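Local structure of mannan endo-1,6-alpha-mannosidase (Chaetomium thermophilum, 6RY0) at residues N99-V110 / F145-W155. The protein probably cleaves alpha-1,6-mannosidic linkages, as a calcium-binding glycoside hydrolase family 76 enzyme thought to transfer GPI-anchored glycoproteins into the fungal cell wall. Numbering follows the deposited sequence.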
ATOM      1  N   ASN A  99     -16.599   5.032  -7.952  1.00  9.83           N
ATOM      2  CA  ASN A  99     -16.713   5.184  -6.499  1.00  9.96           C
ATOM      3  C   ASN A  99     -17.705   4.205  -5.869  1.00 10.24           C
ATOM      4  O   ASN A  99     -17.439   3.664  -4.795  1.00 10.91           O
ATOM      5  CB  ASN A  99     -17.056   6.616  -6.099  1.00 10.38           C
ATOM      6  CG  ASN A  99     -15.898   7.570  -6.270  1.00 10.54           C
ATOM      7  OD1 ASN A  99     -14.807   7.202  -6.676  1.00 10.80           O
ATOM      8  ND2 ASN A  99     -16.153   8.833  -5.950  1.00 11.48           N
ATOM      9  N   HIS A 100     -18.838   3.960  -6.509  0.89 10.39           N
ATOM     10  CA  HIS A 100     -19.830   3.043  -5.942  0.89 10.86           C
ATOM     11  C   HIS A 100     -19.293   1.626  -5.848  0.89 10.07           C
ATOM     12  O   HIS A 100     -19.499   0.926  -4.854  0.89 11.47           O
ATOM     13  CB  HIS A 100     -21.161   3.108  -6.730  0.89 14.18           C
ATOM     14  CG  HIS A 100     -21.104   2.588  -8.143  0.89 19.70           C
ATOM     15  ND1 HIS A 100     -20.490   3.260  -9.184  0.89 22.07           N
ATOM     16  CD2 HIS A 100     -21.681   1.493  -8.701  0.89 21.63           C
ATOM     17  CE1 HIS A 100     -20.650   2.577 -10.307  0.89 22.21           C
ATOM     18  NE2 HIS A 100     -21.386   1.513 -10.044  0.89 22.02           N
ATOM     19  N   VAL A 101     -18.612   1.196  -6.901  1.00 10.70           N
ATOM     20  CA  VAL A 101     -18.034  -0.139  -6.939  1.00 11.19           C
ATOM     21  C   VAL A 101     -16.989  -0.313  -5.834  1.00  9.02           C
ATOM     22  O   VAL A 101     -16.907  -1.353  -5.174  1.00  8.99           O
ATOM     23  CB  VAL A 101     -17.376  -0.378  -8.357  1.00 14.83           C
ATOM     24  CG1 VAL A 101     -16.570  -1.645  -8.394  1.00 16.10           C
ATOM     25  CG2 VAL A 101     -18.429  -0.354  -9.455  1.00 17.59           C
ATOM     26  N   ILE A 102     -16.183   0.720  -5.640  1.00  8.67           N
ATOM     27  CA  ILE A 102     -15.122   0.691  -4.653  1.00  8.44           C
ATOM     28  C   ILE A 102     -15.687   0.730  -3.238  1.00  8.54           C
ATOM     29  O   ILE A 102     -15.231  -0.022  -2.375  1.00  8.91           O
ATOM     30  CB  ILE A 102     -14.129   1.824  -4.950  1.00  9.32           C
ATOM     31  CG1 ILE A 102     -13.518   1.644  -6.349  1.00 10.01           C
ATOM     32  CG2 ILE A 102     -13.075   1.932  -3.846  1.00  9.93           C
ATOM     33  CD1 ILE A 102     -12.744   0.373  -6.594  1.00  9.78           C
ATOM     34  N   MET A 103     -16.692   1.558  -2.999  1.00  8.94           N
ATOM     35  CA  MET A 103     -17.303   1.566  -1.679  0.78  9.84           C
ATOM     36  C   MET A 103     -17.866   0.179  -1.381  1.00  9.64           C
ATOM     37  O   MET A 103     -17.669  -0.331  -0.263  1.00 10.11           O
ATOM     38  CB  MET A 103     -18.398   2.633  -1.560  0.78  9.91           C
ATOM     39  CG  MET A 103     -19.055   2.634  -0.199  0.78 11.10           C
ATOM     40  SD  MET A 103     -20.478   3.693  -0.086  0.78 11.85           S
ATOM     41  CE  MET A 103     -19.708   5.304  -0.283  0.78 13.43           C
ATOM     42  N   GLU A 104     -18.556  -0.435  -2.335  1.00  9.47           N
ATOM     43  CA  GLU A 104     -19.124  -1.767  -2.127  1.00  9.68           C
ATOM     44  C   GLU A 104     -18.038  -2.784  -1.784  1.00  8.61           C
ATOM     45  O   GLU A 104     -18.190  -3.605  -0.865  1.00  9.11           O
ATOM     46  CB  GLU A 104     -19.915  -2.228  -3.351  1.00 11.26           C
ATOM     47  CG  GLU A 104     -20.501  -3.643  -3.309  1.00 13.77           C
ATOM     48  CD  GLU A 104     -21.045  -4.141  -4.660  1.00 17.04           C
ATOM     49  OE1 GLU A 104     -20.339  -4.156  -5.700  1.00 17.17           O
ATOM     50  OE2 GLU A 104     -22.197  -4.582  -4.647  1.00 21.44           O
ATOM     51  N   GLY A 105     -16.944  -2.759  -2.526  1.00  8.24           N
ATOM     52  CA  GLY A 105     -15.863  -3.685  -2.302  1.00  8.26           C
ATOM     53  C   GLY A 105     -15.207  -3.502  -0.937  1.00  7.89           C
ATOM     54  O   GLY A 105     -14.955  -4.477  -0.214  1.00  8.71           O
ATOM     55  N   MET A 106     -14.917  -2.247  -0.580  1.00  7.78           N
ATOM     56  CA  MET A 106     -14.326  -1.982   0.735  0.59  7.54           C
ATOM     57  C   MET A 106     -15.248  -2.432   1.858  1.00  8.17           C
ATOM     58  O   MET A 106     -14.767  -2.973   2.850  1.00  8.83           O
ATOM     59  CB  MET A 106     -13.955  -0.511   0.854  0.59  7.90           C
ATOM     60  CG  MET A 106     -12.841  -0.097  -0.127  0.59  8.00           C
ATOM     61  SD  MET A 106     -12.415   1.656  -0.150  0.59  8.61           S
ATOM     62  CE  MET A 106     -11.675   1.869   1.465  0.59 10.10           C
ATOM     63  N   LEU A 107     -16.547  -2.172   1.750  1.00  8.17           N
ATOM     64  CA  LEU A 107     -17.451  -2.520   2.835  1.00  8.57           C
ATOM     65  C   LEU A 107     -17.669  -4.014   2.928  1.00  8.72           C
ATOM     66  O   LEU A 107     -17.945  -4.534   4.013  1.00  9.21           O
ATOM     67  CB  LEU A 107     -18.771  -1.816   2.640  1.00  9.00           C
ATOM     68  CG  LEU A 107     -18.742  -0.310   2.898  1.00 10.35           C
ATOM     69  CD1 LEU A 107     -20.071   0.318   2.566  1.00 11.37           C
ATOM     70  CD2 LEU A 107     -18.354   0.008   4.331  1.00 11.31           C
ATOM     71  N   HIS A 108     -17.581  -4.741   1.821  1.00  8.26           N
ATOM     72  CA  HIS A 108     -17.888  -6.161   1.858  1.00  8.69           C
ATOM     73  C   HIS A 108     -16.875  -6.946   2.661  1.00  8.73           C
ATOM     74  O   HIS A 108     -17.202  -7.992   3.202  1.00 10.00           O
ATOM     75  CB  HIS A 108     -17.971  -6.719   0.431  1.00  9.44           C
ATOM     76  CG  HIS A 108     -18.590  -8.068   0.359  1.00 11.24           C
ATOM     77  ND1 HIS A 108     -19.952  -8.243   0.329  1.00 14.29           N
ATOM     78  CD2 HIS A 108     -18.047  -9.309   0.332  1.00 13.43           C
ATOM     79  CE1 HIS A 108     -20.218  -9.533   0.274  1.00 15.39           C
ATOM     80  NE2 HIS A 108     -19.084 -10.204   0.274  1.00 14.83           N
ATOM     81  N   GLN A 109     -15.640  -6.444   2.740  1.00  7.82           N
ATOM     82  CA  GLN A 109     -14.509  -7.209   3.271  1.00  7.63           C
ATOM     83  C   GLN A 109     -14.176  -6.875   4.740  1.00  7.75           C
ATOM     84  O   GLN A 109     -13.172  -7.370   5.246  1.00  8.11           O
ATOM     85  CB  GLN A 109     -13.292  -7.015   2.385  1.00  8.02           C
ATOM     86  CG  GLN A 109     -13.500  -7.621   0.980  1.00  8.54           C
ATOM     87  CD  GLN A 109     -13.734  -9.109   1.010  1.00  8.32           C
ATOM     88  OE1 GLN A 109     -13.304  -9.796   1.934  1.00  9.12           O
ATOM     89  NE2 GLN A 109     -14.408  -9.631  -0.002  1.00  9.93           N
ATOM     90  N   VAL A 110     -15.024  -6.088   5.422  1.00  7.57           N
ATOM     91  CA  VAL A 110     -14.665  -5.582   6.743  1.00  7.84           C
ATOM     92  C   VAL A 110     -14.728  -6.626   7.851  1.00  7.93           C
ATOM     93  O   VAL A 110     -14.137  -6.431   8.902  1.00  7.50           O
ATOM     94  CB  VAL A 110     -15.546  -4.399   7.151  1.00  8.26           C
ATOM     95  CG1 VAL A 110     -15.378  -3.237   6.163  1.00  8.99           C
ATOM     96  CG2 VAL A 110     -17.034  -4.789   7.314  1.00  8.92           C
ATOM     97  N   PHE A 145     -13.150  10.541   0.638  1.00  8.04           N
ATOM     98  CA  PHE A 145     -13.950   9.613  -0.171  1.00  8.42           C
ATOM     99  C   PHE A 145     -15.349   9.550   0.444  1.00  8.89           C
ATOM    100  O   PHE A 145     -15.491   9.521   1.668  1.00  9.53           O
ATOM    101  CB  PHE A 145     -13.252   8.252  -0.167  1.00  8.49           C
ATOM    102  CG  PHE A 145     -13.766   7.259  -1.160  1.00  8.89           C
ATOM    103  CD1 PHE A 145     -13.593   7.457  -2.508  1.00  9.65           C
ATOM    104  CD2 PHE A 145     -14.328   6.087  -0.747  1.00 11.90           C
ATOM    105  CE1 PHE A 145     -14.023   6.534  -3.425  1.00 10.21           C
ATOM    106  CE2 PHE A 145     -14.749   5.155  -1.646  1.00 13.71           C
ATOM    107  CZ  PHE A 145     -14.612   5.389  -2.993  1.00 12.01           C
ATOM    108  N   PRO A 146     -16.405   9.509  -0.374  1.00  9.12           N
ATOM    109  CA  PRO A 146     -17.743   9.533   0.222  1.00 10.60           C
ATOM    110  C   PRO A 146     -17.941   8.504   1.311  1.00  9.71           C
ATOM    111  O   PRO A 146     -17.479   7.363   1.230  1.00 10.04           O
ATOM    112  CB  PRO A 146     -18.659   9.270  -0.982  1.00 13.06           C
ATOM    113  CG  PRO A 146     -17.888   9.880  -2.138  1.00 13.86           C
ATOM    114  CD  PRO A 146     -16.445   9.558  -1.849  1.00 11.08           C
ATOM    115  N   ASN A 147     -18.646   8.904   2.349  1.00  9.86           N
ATOM    116  CA  ASN A 147     -18.856   8.045   3.495  1.00  9.49           C
ATOM    117  C   ASN A 147     -19.817   6.924   3.193  1.00  9.51           C
ATOM    118  O   ASN A 147     -20.822   7.133   2.519  1.00 10.83           O
ATOM    119  CB  ASN A 147     -19.424   8.848   4.657  1.00 10.26           C
ATOM    120  CG  ASN A 147     -18.454   9.848   5.233  1.00 10.12           C
ATOM    121  OD1 ASN A 147     -17.228   9.669   5.195  1.00  9.98           O
ATOM    122  ND2 ASN A 147     -18.987  10.907   5.814  1.00 11.74           N
ATOM    123  N   PRO A 148     -19.591   5.751   3.780  1.00  9.97           N
ATOM    124  CA  PRO A 148     -20.601   4.684   3.779  1.00 10.54           C
ATOM    125  C   PRO A 148     -21.873   5.130   4.446  1.00 10.49           C
ATOM    126  O   PRO A 148     -21.862   6.110   5.195  1.00 10.49           O
ATOM    127  CB  PRO A 148     -19.943   3.564   4.620  1.00 11.03           C
ATOM    128  CG  PRO A 148     -18.452   3.833   4.485  1.00 11.15           C
ATOM    129  CD  PRO A 148     -18.383   5.338   4.516  1.00  9.99           C
ATOM    130  N   PRO A 149     -22.972   4.402   4.217  1.00 11.20           N
ATOM    131  CA  PRO A 149     -24.227   4.706   4.911  1.00 12.06           C
ATOM    132  C   PRO A 149     -24.050   4.752   6.421  1.00 11.33           C
ATOM    133  O   PRO A 149     -23.113   4.187   7.011  1.00 11.44           O
ATOM    134  CB  PRO A 149     -25.133   3.553   4.487  1.00 13.37           C
ATOM    135  CG  PRO A 149     -24.636   3.195   3.102  1.00 13.91           C
ATOM    136  CD  PRO A 149     -23.139   3.276   3.274  1.00 12.66           C
ATOM    137  N   ASP A 150     -25.018   5.408   7.055  0.86 11.25           N
ATOM    138  CA  ASP A 150     -24.893   5.697   8.460  0.86 11.81           C
ATOM    139  C   ASP A 150     -24.800   4.447   9.348  0.86 13.12           C
ATOM    140  O   ASP A 150     -24.210   4.492  10.415  0.86 14.59           O
ATOM    141  CB  ASP A 150     -26.120   6.476   8.935  0.86 13.08           C
ATOM    142  CG  ASP A 150     -26.260   7.836   8.284  0.86 13.98           C
ATOM    143  OD1 ASP A 150     -25.338   8.299   7.606  0.86 13.71           O
ATOM    144  OD2 ASP A 150     -27.322   8.481   8.503  0.86 16.33           O
ATOM    145  N   ASP A 151     -25.384   3.357   8.918  0.82 13.29           N
ATOM    146  CA  ASP A 151     -25.360   2.141   9.720  0.82 14.07           C
ATOM    147  C   ASP A 151     -24.145   1.278   9.446  0.82 13.83           C
ATOM    148  O   ASP A 151     -24.004   0.224  10.082  0.82 16.20           O
ATOM    149  CB  ASP A 151     -26.613   1.334   9.405  0.82 14.98           C
ATOM    150  CG  ASP A 151     -26.588   0.826   8.013  0.82 17.91           C
ATOM    151  OD1 ASP A 151     -26.460   1.667   7.101  0.82 18.30           O
ATOM    152  OD2 ASP A 151     -26.614  -0.421   7.852  0.82 21.06           O
ATOM    153  N   LYS A 152     -23.269   1.705   8.535  1.00 12.40           N
ATOM    154  CA  LYS A 152     -22.135   0.904   8.114  1.00 11.78           C
ATOM    155  C   LYS A 152     -20.864   1.460   8.720  1.00 11.06           C
ATOM    156  O   LYS A 152     -20.806   2.631   9.091  1.00 11.29           O
ATOM    157  CB  LYS A 152     -22.040   0.909   6.577  1.00 12.52           C
ATOM    158  CG  LYS A 152     -23.130   0.109   5.881  1.00 15.38           C
ATOM    159  CD  LYS A 152     -22.998  -1.395   6.098  1.00 18.45           C
ATOM    160  CE  LYS A 152     -24.230  -2.104   5.561  1.00 22.24           C
ATOM    161  NZ  LYS A 152     -24.207  -3.549   5.784  1.00 24.89           N
ATOM    162  N   PRO A 153     -19.811   0.659   8.776  1.00 11.30           N
ATOM    163  CA  PRO A 153     -18.544   1.134   9.323  1.00 11.46           C
ATOM    164  C   PRO A 153     -18.003   2.290   8.493  1.00 10.17           C
ATOM    165  O   PRO A 153     -18.047   2.260   7.277  1.00 12.14           O
ATOM    166  CB  PRO A 153     -17.654  -0.096   9.227  1.00 13.35           C
ATOM    167  CG  PRO A 153     -18.535  -1.239   9.143  1.00 14.63           C
ATOM    168  CD  PRO A 153     -19.745  -0.760   8.421  1.00 12.84           C
ATOM    169  N   GLN A 154     -17.454   3.275   9.169  1.00  9.09           N
ATOM    170  CA  GLN A 154     -16.924   4.464   8.552  1.00  8.39           C
ATOM    171  C   GLN A 154     -15.420   4.334   8.321  1.00  7.67           C
ATOM    172  O   GLN A 154     -14.735   3.552   8.996  1.00  7.67           O
ATOM    173  CB  GLN A 154     -17.262   5.674   9.441  1.00  9.41           C
ATOM    174  CG  GLN A 154     -18.770   5.899   9.603  1.00 10.51           C
ATOM    175  CD  GLN A 154     -19.440   6.223   8.292  1.00  9.90           C
ATOM    176  OE1 GLN A 154     -19.009   7.124   7.569  1.00 10.31           O
ATOM    177  NE2 GLN A 154     -20.469   5.484   7.956  1.00 10.37           N
ATOM    178  N   TRP A 155     -14.874   5.091   7.359  1.00  7.27           N
ATOM    179  CA  TRP A 155     -13.498   4.884   6.954  1.00  7.13           C
ATOM    180  C   TRP A 155     -12.487   5.053   8.095  1.00  6.91           C
ATOM    181  O   TRP A 155     -11.624   4.205   8.308  1.00  6.83           O
ATOM    182  CB  TRP A 155     -13.109   5.785   5.773  1.00  7.19           C
ATOM    183  CG  TRP A 155     -14.021   5.702   4.601  1.00  7.27           C
ATOM    184  CD1 TRP A 155     -14.537   6.780   3.942  1.00  7.39           C
ATOM    185  CD2 TRP A 155     -14.462   4.527   3.888  1.00  7.21           C
ATOM    186  NE1 TRP A 155     -15.276   6.359   2.869  1.00  7.64           N
ATOM    187  CE2 TRP A 155     -15.252   4.985   2.811  1.00  7.60           C
ATOM    188  CE3 TRP A 155     -14.289   3.153   4.047  1.00  7.80           C
ATOM    189  CZ2 TRP A 155     -15.881   4.107   1.941  1.00  8.35           C
ATOM    190  CZ3 TRP A 155     -14.918   2.280   3.185  1.00  8.61           C
ATOM    191  CH2 TRP A 155     -15.698   2.758   2.145  1.00  8.83           C
TER
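Met103, Met106 and Leu107 of helix 99-108 pack on a proline-rich connection between helices 127-142 and 155-167, within the alpha/alpha-barrel fold of family 76. No hydrogen bond crosses, and the contact rests mainly on van der Waals packing of apolar side chains. Pro148 CD lies over the rim of one face of the Trp155 indole, 3.5 Å from the plane; on the opposite side of the plane Met106 CE approaches obliquely in an off-centre CH-pi contact, 4.1 Å from the six-membered ring centroid. Met103 starts out anti to its own backbone N (chi1 179°), which brings CG to the indole edge, 4.1 Å from Trp155 CH2; both methionines are taken in the conformer described. The bond from Trp155 NE1 to Pro146 O (2.9 Å), its donor above the carbonyl plane, limits how the indole can turn. Cutting the indole back to an alanine here is likely to open a gap between Met106 and Pro148 and leave Pro146 O without this donor. Nearer the helix start, Phe145 CZ meets Ile102 CG2 at 3.9 Å, and the Asn99 amide slides past the same ring, their planes 68° apart, with OD1 at the ring edge. Toward the other end, both methyls of Leu107 lie along the CB-CG edge of Pro148: CD1 sits 3.8 Å from Pro148 CB, and CD2 3.8 Å from Pro148 CG.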